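Local coordinates for protein EDTA monooxygenase (EDTA-degrading bacterium BNC1, PDB 5DQP) that probably oxidises EDTA with molecular oxygen as an FMN-dependent monooxygenase of the NtaA/SnaA/DszA family, taking reduced flavin supplied by a partner reductase, at residues A[207-212]-A[227-232]; A[242-247]-A[261-266]; A[5-10]-A[49-54]. One frame throughout, in Å; residues are numbered along the deposited sequence.

Overall arrangement
All three contacts lie on one parallel sheet curled into the barrel of a luciferase-like monooxygenase; contacts 1 and 3 pair neighbouring strands, and contact 2 sets a helix on one strand. Contacts 1 and 2, centres about 11 Å apart, are joined where strand 229-233 lies beside strand 262-271, with Ile230 O and Leu264 N 2.8 Å apart. Contact 3 touches both, at centre-to-centre distances of about 13 Å (contact 1) and 16 Å (contact 2): Leu264 CD1 packs on Val9 CG2 at 3.7 Å, and Phe54 meets Tyr231 edge-to-face. Side chains of Tyr231, Phe243 and Phe54 lie about 4 Å from bound polyether, probably from crystallisation, and that of Phe54 about 3 Å from that of Thr94, predicted to bind FMN.

Contact 1. Residues A[207-212]-A[227-232]; sequences PPVVVQ and GEIIYA
Val210 and Glu228 grip each other twice where strands 210-213 and 229-233 begin to pair. Glu228 N gives a nearly straight bond to Val210 O (2.8 Å, 169° at the hydrogen), while Glu228 OE1 takes Val210 N at 3.0 Å on the anti side of the carboxylate, 27° out of its plane. The side chain manages this return because it runs extended beyond CG (chi2 -180°). Farther along, Gln212 N reaches Ile229 O at 2.8 Å and Tyr231 N reaches Gln212 O, the regular exchange of parallel strands. On the face carrying Val211 and Ile229, Val211 CG2 packs on Ile229 CB, and Val211 CG1 sits over the Tyr231 ring in a CH-pi contact, 3.9 Å from its centroid. Helix 217-226 connects these strands in a beta-alpha-beta unit of the barrel. A water donates to both Pro208 O and Glu228 OE1; beyond, Arg419 forms a salt bridge with Glu228 OE2. Were Glu228 replaced by an alanine, Val210 N would probably lose this acceptor and Arg419 this counter-charge. The buried carboxylate thus serves as an acceptor for the backbone amide of Val210, its negative charge probably stabilised by the arginine.

Contact 2. Residues A[242-247]-A[261-266]; sequences RFVAEA and TLVLPS
Thr261 and Val263 turn their side chains toward helix 237-253, which connects strand 229-233 to strand 262-271 in a beta-alpha-beta crossover of the TIM-barrel-like fold. The helix segment 242-247 runs roughly antiparallel to strand 262-266, at 154°, with 9.0 Å between their axes, and the layer between them is apolar. At the start of the strand segment, Thr261 offers its methyl, CG2, to Ala247 CB in a loose approach of 4.3 Å. Its neighbour Leu262 points the other way, to the barrel interior, where it meets Tyr7. Val263 then carries the contact, its two methyls dividing the helix surface between them. CG2 packs against Ala247 CB at 3.9 Å, and Val244 CG2 comes from about one helical turn earlier onto Val263 CB at the same distance. With Val263 CG1 anti to the backbone N (chi1 178°), this methyl meets the Phe243 ring at its edge, in the ring plane, 3.8 Å from both CD2 and CE2. The ring also packs on Ile230 and Ala232, bridging two strands. Leu264 again faces inward, onto Ile229, and this alternation lets one strand serve both barrel core and outer helices. Ser266 OG is hydrogen-bonded to Trp11 NE1.

Contact 3. Residues A[5-10]-A[49-54]; sequences RMYLVS and RIDAFF
Arg5 and Asp51 approach from opposite directions and meet end-on, two guanidinium nitrogens against two carboxylate oxygens. NH1 donates to Asp51 OD1 at 2.9 Å and NH2 to OD2 at the same distance, completing a bidentate salt bridge, with a weak third bond from NH2 to OD1. The match is imperfect: the two planes stand 34° apart, and although OD1 lies near the guanidinium plane, OD2 is tilted 22° from it. Arg5 gets there by folding back, its CG set between the backbone N and the carbonyl carbon (chi1 58°) and its chain bent again at chi2. Two neighbours in its own segment steady the group: Met6 O accepts from NH2, and the Tyr7 ring brings CE1 over the centre of one guanidinium face. OD2 uses its syn lone pair for Arg5 and its anti lone pair for Leu8 N, 3.0 Å away, so that one oxygen ties the side-chain ion pair to the backbone; Asp51 N returns a bond to Leu8 O.

From this anchored start strands 7-11 and 52-55 run on in parallel as neighbours in the luciferase-like barrel, Val9 paired with Ala52 and Ser10 with Phe53. Ser10 N bonds to Ala52 O and Phe54 N to Ser10 O.

Side chains alternate across the two faces. Ile50 lies obliquely across Leu8, CD1 to CD1 at 3.9 Å, and Phe53 extends to helix 75-85. On the opposite side Val9 CG1 presses on Phe54 CB at 3.6 Å. The Phe54 ring then continues away from Val9, to meet Trp11 edge-to-face.

Contact 1. Residues A[207-212]-A[227-232]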
loop_
_atom_site.group_PDB
_atom_site.type_symbol
_atom_site.label_atom_id
_atom_site.label_comp_id
_atom_site.label_asym_id
_atom_site.label_seq_id
_atom_site.Cartn_x
_atom_site.Cartn_y
_atom_site.Cartn_z
ATOM N N PRO A 207 -5.124 17.296 4.743
ATOM C CA PRO A 207 -4.714 15.910 5.028
ATOM C C PRO A 207 -5.722 14.890 4.506
ATOM O O PRO A 207 -6.833 15.244 4.074
ATOM C CB PRO A 207 -4.646 15.900 6.564
ATOM C CG PRO A 207 -5.742 16.831 6.974
ATOM C CD PRO A 207 -5.679 17.960 5.939
ATOM N N PRO A 208 -5.368 13.599 4.520
ATOM C CA PRO A 208 -6.325 12.573 4.103
ATOM C C PRO A 208 -7.593 12.613 4.933
ATOM O O PRO A 208 -7.563 12.903 6.130
ATOM C CB PRO A 208 -5.567 11.258 4.341
ATOM C CG PRO A 208 -4.103 11.661 4.316
ATOM C CD PRO A 208 -4.094 13.002 4.977
ATOM N N VAL A 209 -8.713 12.306 4.274
ATOM C CA VAL A 209 -10.003 12.184 4.954
ATOM C C VAL A 209 -9.993 10.961 5.863
ATOM O O VAL A 209 -9.493 9.893 5.493
ATOM C CB VAL A 209 -11.125 12.097 3.903
ATOM C CG1 VAL A 209 -12.478 11.745 4.527
ATOM C CG2 VAL A 209 -11.213 13.398 3.117
ATOM N N VAL A 210 -10.533 11.103 7.068
ATOM C CA VAL A 210 -10.550 10.013 8.046
ATOM C C VAL A 210 -11.981 9.524 8.203
ATOM O O VAL A 210 -12.894 10.320 8.447
ATOM C CB VAL A 210 -9.957 10.444 9.402
ATOM C CG1 VAL A 210 -10.201 9.364 10.477
ATOM C CG2 VAL A 210 -8.444 10.717 9.266
ATOM N N VAL A 211 -12.162 8.213 8.085
ATOM C CA VAL A 211 -13.459 7.561 8.105
ATOM C C VAL A 211 -13.530 6.701 9.353
ATOM O O VAL A 211 -12.514 6.170 9.816
ATOM C CB VAL A 211 -13.675 6.733 6.811
ATOM C CG1 VAL A 211 -15.001 5.885 6.865
ATOM C CG2 VAL A 211 -13.667 7.666 5.594
ATOM N N GLN A 212 -14.737 6.586 9.917
ATOM C CA GLN A 212 -14.969 5.828 11.141
ATOM C C GLN A 212 -16.254 5.015 11.018
ATOM O O GLN A 212 -17.191 5.397 10.312
ATOM C CB GLN A 212 -15.022 6.757 12.369
ATOM C CG GLN A 212 -15.015 6.028 13.743
ATOM C CD GLN A 212 -16.403 5.556 14.195
ATOM O OE1 GLN A 212 -17.427 6.119 13.785
ATOM N NE2 GLN A 212 -16.439 4.508 15.030
ATOM N N GLY A 227 -13.540 11.516 13.077
ATOM C CA GLY A 227 -14.235 10.978 11.918
ATOM C C GLY A 227 -14.864 12.089 11.098
ATOM O O GLY A 227 -15.540 12.969 11.635
ATOM N N GLU A 228 -14.610 12.072 9.797
ATOM C CA GLU A 228 -15.266 13.009 8.897
ATOM C C GLU A 228 -16.350 12.330 8.101
ATOM O O GLU A 228 -17.324 12.978 7.705
ATOM C CB GLU A 228 -14.240 13.624 7.948
ATOM C CG GLU A 228 -13.028 14.063 8.727
ATOM C CD GLU A 228 -11.952 14.688 7.874
ATOM O OE1 GLU A 228 -10.915 14.024 7.627
ATOM O OE2 GLU A 228 -12.149 15.848 7.463
ATOM N N ILE A 229 -16.181 11.034 7.860
ATOM C CA ILE A 229 -17.235 10.180 7.348
ATOM C C ILE A 229 -17.473 9.072 8.356
ATOM O O ILE A 229 -16.526 8.463 8.872
ATOM C CB ILE A 229 -16.902 9.575 5.976
ATOM C CG1 ILE A 229 -16.373 10.637 5.014
ATOM C CG2 ILE A 229 -18.138 8.880 5.424
ATOM C CD1 ILE A 229 -15.943 10.047 3.666
ATOM N N ILE A 230 -18.741 8.815 8.630
ATOM C CA ILE A 230 -19.163 7.746 9.515
ATOM C C ILE A 230 -20.066 6.819 8.714
ATOM O O ILE A 230 -21.053 7.271 8.112
ATOM C CB ILE A 230 -19.895 8.307 10.747
ATOM C CG1 ILE A 230 -19.088 9.466 11.372
ATOM C CG2 ILE A 230 -20.257 7.173 11.714
ATOM C CD1 ILE A 230 -19.826 10.216 12.472
ATOM N N TYR A 231 -19.717 5.535 8.693
ATOM C CA TYR A 231 -20.586 4.498 8.150
ATOM C C TYR A 231 -21.594 4.073 9.199
ATOM O O TYR A 231 -21.262 3.958 10.378
ATOM C CB TYR A 231 -19.788 3.275 7.724
ATOM C CG TYR A 231 -18.839 3.522 6.597
ATOM C CD1 TYR A 231 -18.871 4.718 5.878
ATOM C CD2 TYR A 231 -17.916 2.554 6.233
ATOM C CE1 TYR A 231 -18.004 4.932 4.826
ATOM C CE2 TYR A 231 -17.052 2.752 5.175
ATOM C CZ TYR A 231 -17.095 3.936 4.474
ATOM O OH TYR A 231 -16.214 4.132 3.433
ATOM N N ALA A 232 -22.831 3.834 8.763
ATOM C CA ALA A 232 -23.913 3.507 9.674
ATOM C C ALA A 232 -24.681 2.293 9.176
ATOM O O ALA A 232 -24.637 1.922 7.997
ATOM C CB ALA A 232 -24.885 4.690 9.866
HETATM O O HOH W 1 -8.434 14.061 8.588
#

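Contact 2. Residues A[242-247]-A[261-266]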
loop_
_atom_site.group_PDB
_atom_site.type_symbol
_atom_site.label_atom_id
_atom_site.label_comp_id
_atom_site.label_asym_id
_atom_site.label_seq_id
_atom_site.Cartn_x
_atom_site.Cartn_y
_atom_site.Cartn_z
ATOM N N ARG A 242 -32.025 10.096 14.022
ATOM C CA ARG A 242 -31.435 10.221 15.348
ATOM C C ARG A 242 -29.915 10.119 15.287
ATOM O O ARG A 242 -29.193 10.917 15.901
ATOM C CB ARG A 242 -32.017 9.127 16.250
ATOM C CG ARG A 242 -31.591 9.193 17.725
ATOM C CD ARG A 242 -32.185 8.042 18.588
ATOM N NE ARG A 242 -33.284 7.305 17.948
ATOM C CZ ARG A 242 -34.532 7.760 17.838
ATOM N NH1 ARG A 242 -34.839 8.963 18.319
ATOM N NH2 ARG A 242 -35.471 7.020 17.237
ATOM N N PHE A 243 -29.408 9.121 14.561
ATOM C CA PHE A 243 -27.970 8.884 14.540
ATOM C C PHE A 243 -27.237 10.045 13.871
ATOM O O PHE A 243 -26.216 10.510 14.384
ATOM C CB PHE A 243 -27.673 7.556 13.845
ATOM C CG PHE A 243 -26.224 7.207 13.809
ATOM C CD1 PHE A 243 -25.632 6.536 14.875
ATOM C CD2 PHE A 243 -25.446 7.545 12.713
ATOM C CE1 PHE A 243 -24.282 6.214 14.861
ATOM C CE2 PHE A 243 -24.086 7.222 12.681
ATOM C CZ PHE A 243 -23.503 6.546 13.759
ATOM N N VAL A 244 -27.777 10.560 12.760
ATOM C CA VAL A 244 -27.195 11.731 12.103
ATOM C C VAL A 244 -27.196 12.925 13.049
ATOM O O VAL A 244 -26.181 13.610 13.205
ATOM C CB VAL A 244 -27.952 12.058 10.800
ATOM C CG1 VAL A 244 -27.525 13.433 10.253
ATOM C CG2 VAL A 244 -27.764 10.958 9.759
ATOM N N ALA A 245 -28.343 13.206 13.681
ATOM C CA ALA A 245 -28.420 14.374 14.553
ATOM C C ALA A 245 -27.402 14.279 15.686
ATOM O O ALA A 245 -26.742 15.271 16.013
ATOM C CB ALA A 245 -29.833 14.533 15.118
ATOM N N GLU A 246 -27.277 13.097 16.304
ATOM C CA GLU A 246 -26.305 12.882 17.380
ATOM C C GLU A 246 -24.863 12.929 16.893
ATOM O O GLU A 246 -23.980 13.347 17.650
ATOM C CB GLU A 246 -26.543 11.534 18.072
ATOM C CG GLU A 246 -27.858 11.450 18.844
ATOM C CD GLU A 246 -28.057 10.106 19.529
ATOM O OE1 GLU A 246 -29.202 9.817 19.942
ATOM O OE2 GLU A 246 -27.071 9.341 19.654
ATOM N N ALA A 247 -24.590 12.485 15.663
ATOM C CA ALA A 247 -23.237 12.617 15.120
ATOM C C ALA A 247 -22.881 14.082 14.943
ATOM O O ALA A 247 -21.799 14.529 15.348
ATOM C CB ALA A 247 -23.110 11.871 13.786
ATOM N N THR A 261 -18.841 16.522 9.155
ATOM C CA THR A 261 -19.240 15.130 9.340
ATOM C C THR A 261 -20.332 14.739 8.346
ATOM O O THR A 261 -21.379 15.389 8.263
ATOM C CB THR A 261 -19.752 14.905 10.776
ATOM O OG1 THR A 261 -18.702 15.186 11.717
ATOM C CG2 THR A 261 -20.258 13.468 10.964
ATOM N N LEU A 262 -20.082 13.669 7.607
ATOM C CA LEU A 262 -21.066 13.022 6.756
ATOM C C LEU A 262 -21.344 11.633 7.317
ATOM O O LEU A 262 -20.415 10.945 7.754
ATOM C CB LEU A 262 -20.556 12.931 5.313
ATOM C CG LEU A 262 -20.168 14.253 4.628
ATOM C CD1 LEU A 262 -19.478 13.942 3.316
ATOM C CD2 LEU A 262 -21.402 15.093 4.365
ATOM N N VAL A 263 -22.626 11.242 7.336
ATOM C CA VAL A 263 -23.064 9.907 7.737
ATOM C C VAL A 263 -23.571 9.156 6.506
ATOM O O VAL A 263 -24.458 9.641 5.785
ATOM C CB VAL A 263 -24.159 9.971 8.824
ATOM C CG1 VAL A 263 -24.648 8.567 9.189
ATOM C CG2 VAL A 263 -23.658 10.704 10.055
ATOM N N LEU A 264 -23.038 7.958 6.286
ATOM C CA LEU A 264 -23.400 7.124 5.136
ATOM C C LEU A 264 -23.813 5.740 5.626
ATOM O O LEU A 264 -22.940 4.918 5.950
ATOM C CB LEU A 264 -22.250 6.996 4.143
ATOM C CG LEU A 264 -21.408 8.219 3.816
ATOM C CD1 LEU A 264 -20.482 7.896 2.657
ATOM C CD2 LEU A 264 -22.276 9.419 3.489
ATOM N N PRO A 265 -25.120 5.454 5.700
ATOM C CA PRO A 265 -25.566 4.080 5.955
ATOM C C PRO A 265 -25.145 3.158 4.821
ATOM O O PRO A 265 -25.097 3.556 3.658
ATOM C CB PRO A 265 -27.096 4.209 6.034
ATOM C CG PRO A 265 -27.363 5.654 6.317
ATOM C CD PRO A 265 -26.272 6.357 5.513
ATOM N N SER A 266 -24.826 1.922 5.179
ATOM C CA SER A 266 -24.291 0.933 4.267
ATOM C C SER A 266 -25.368 -0.106 4.020
ATOM O O SER A 266 -26.072 -0.502 4.951
ATOM C CB SER A 266 -23.022 0.278 4.850
ATOM O OG SER A 266 -22.428 -0.633 3.933
#

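Contact 3. Residues A[5-10]-A[49-54]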
loop_
_atom_site.group_PDB
_atom_site.type_symbol
_atom_site.label_atom_id
_atom_site.label_comp_id
_atom_site.label_asym_id
_atom_site.label_seq_id
_atom_site.Cartn_x
_atom_site.Cartn_y
_atom_site.Cartn_z
ATOM N N ARG A 5 -26.173 17.800 -1.789
ATOM C CA ARG A 5 -26.424 16.682 -2.684
ATOM C C ARG A 5 -26.018 15.381 -1.988
ATOM O O ARG A 5 -25.344 15.386 -0.959
ATOM C CB ARG A 5 -25.704 16.896 -4.030
ATOM C CG ARG A 5 -24.176 17.076 -3.969
ATOM C CD ARG A 5 -23.455 15.718 -3.948
ATOM N NE ARG A 5 -22.036 15.823 -4.290
ATOM C CZ ARG A 5 -21.230 14.790 -4.539
ATOM N NH1 ARG A 5 -19.954 15.017 -4.828
ATOM N NH2 ARG A 5 -21.686 13.529 -4.497
ATOM N N MET A 6 -26.453 14.263 -2.562
ATOM C CA MET A 6 -26.208 12.931 -2.014
ATOM C C MET A 6 -24.807 12.435 -2.378
ATOM O O MET A 6 -24.367 12.595 -3.521
ATOM C CB MET A 6 -27.259 11.960 -2.574
ATOM C CG MET A 6 -27.158 10.517 -2.099
ATOM S SD MET A 6 -28.351 9.478 -2.965
ATOM C CE MET A 6 -29.896 10.314 -2.564
ATOM N N TYR A 7 -24.123 11.809 -1.420
ATOM C CA TYR A 7 -22.819 11.191 -1.675
ATOM C C TYR A 7 -22.965 9.673 -1.765
ATOM O O TYR A 7 -23.804 9.080 -1.089
ATOM C CB TYR A 7 -21.798 11.553 -0.584
ATOM C CG TYR A 7 -21.605 13.045 -0.443
ATOM C CD1 TYR A 7 -20.733 13.731 -1.270
ATOM C CD2 TYR A 7 -22.337 13.775 0.494
ATOM C CE1 TYR A 7 -20.585 15.112 -1.164
ATOM C CE2 TYR A 7 -22.200 15.141 0.604
ATOM C CZ TYR A 7 -21.325 15.802 -0.232
ATOM O OH TYR A 7 -21.180 17.157 -0.115
ATOM N N LEU A 8 -22.144 9.048 -2.609
ATOM C CA LEU A 8 -22.183 7.602 -2.811
ATOM C C LEU A 8 -20.783 7.007 -2.777
ATOM O O LEU A 8 -19.864 7.522 -3.425
ATOM C CB LEU A 8 -22.850 7.253 -4.148
ATOM C CG LEU A 8 -24.339 7.547 -4.288
ATOM C CD1 LEU A 8 -24.752 7.222 -5.701
ATOM C CD2 LEU A 8 -25.187 6.729 -3.269
ATOM N N VAL A 9 -20.630 5.908 -2.050
ATOM C CA VAL A 9 -19.370 5.179 -1.962
ATOM C C VAL A 9 -19.646 3.713 -2.261
ATOM O O VAL A 9 -20.670 3.175 -1.828
ATOM C CB VAL A 9 -18.736 5.339 -0.562
ATOM C CG1 VAL A 9 -17.463 4.444 -0.440
ATOM C CG2 VAL A 9 -18.441 6.809 -0.272
ATOM N N SER A 10 -18.738 3.056 -2.984
ATOM C CA SER A 10 -18.954 1.675 -3.417
ATOM C C SER A 10 -17.906 0.751 -2.806
ATOM O O SER A 10 -16.708 0.934 -3.042
ATOM C CB SER A 10 -18.905 1.550 -4.943
ATOM O OG SER A 10 -17.680 2.073 -5.479
ATOM N N ARG A 49 -19.775 8.458 -11.612
ATOM C CA ARG A 49 -19.393 9.561 -10.722
ATOM C C ARG A 49 -19.509 9.195 -9.241
ATOM O O ARG A 49 -19.730 10.063 -8.389
ATOM C CB ARG A 49 -20.219 10.820 -10.992
ATOM C CG ARG A 49 -20.282 11.248 -12.437
ATOM C CD ARG A 49 -18.905 11.323 -13.090
ATOM N NE ARG A 49 -19.039 11.686 -14.501
ATOM C CZ ARG A 49 -18.427 11.077 -15.511
ATOM N NH1 ARG A 49 -17.615 10.044 -15.303
ATOM N NH2 ARG A 49 -18.630 11.518 -16.745
ATOM N N ILE A 50 -19.391 7.911 -8.903
ATOM C CA ILE A 50 -19.312 7.558 -7.492
ATOM C C ILE A 50 -18.197 8.378 -6.862
ATOM O O ILE A 50 -17.168 8.637 -7.493
ATOM C CB ILE A 50 -19.091 6.044 -7.327
ATOM C CG1 ILE A 50 -20.244 5.262 -7.976
ATOM C CG2 ILE A 50 -19.003 5.665 -5.860
ATOM C CD1 ILE A 50 -21.659 5.734 -7.620
ATOM N N ASP A 51 -18.408 8.836 -5.620
ATOM C CA ASP A 51 -17.409 9.710 -5.019
ATOM C C ASP A 51 -16.135 8.952 -4.659
ATOM O O ASP A 51 -15.033 9.476 -4.851
ATOM C CB ASP A 51 -17.987 10.418 -3.802
ATOM C CG ASP A 51 -19.101 11.359 -4.182
ATOM O OD1 ASP A 51 -18.805 12.369 -4.862
ATOM O OD2 ASP A 51 -20.266 11.070 -3.838
ATOM N N ALA A 52 -16.252 7.724 -4.152
ATOM C CA ALA A 52 -15.055 6.955 -3.810
ATOM C C ALA A 52 -15.392 5.469 -3.764
ATOM O O ALA A 52 -16.540 5.095 -3.510
ATOM C CB ALA A 52 -14.471 7.396 -2.457
ATOM N N PHE A 53 -14.384 4.626 -4.019
ATOM C CA PHE A 53 -14.533 3.231 -3.658
ATOM C C PHE A 53 -14.083 3.056 -2.208
ATOM O O PHE A 53 -13.454 3.931 -1.608
ATOM C CB PHE A 53 -13.760 2.293 -4.614
ATOM C CG PHE A 53 -12.248 2.522 -4.642
ATOM C CD1 PHE A 53 -11.427 1.937 -3.699
ATOM C CD2 PHE A 53 -11.667 3.313 -5.628
ATOM C CE1 PHE A 53 -10.058 2.155 -3.707
ATOM C CE2 PHE A 53 -10.301 3.527 -5.664
ATOM C CZ PHE A 53 -9.488 2.952 -4.700
ATOM N N PHE A 54 -14.440 1.918 -1.635
ATOM C CA PHE A 54 -14.058 1.595 -0.277
ATOM C C PHE A 54 -13.538 0.166 -0.213
ATOM O O PHE A 54 -14.116 -0.748 -0.813
ATOM C CB PHE A 54 -15.260 1.771 0.666
ATOM C CG PHE A 54 -15.064 1.168 2.030
ATOM C CD1 PHE A 54 -14.102 1.671 2.884
ATOM C CD2 PHE A 54 -15.865 0.127 2.467
ATOM C CE1 PHE A 54 -13.923 1.146 4.139
ATOM C CE2 PHE A 54 -15.704 -0.413 3.753
ATOM C CZ PHE A 54 -14.733 0.097 4.580
#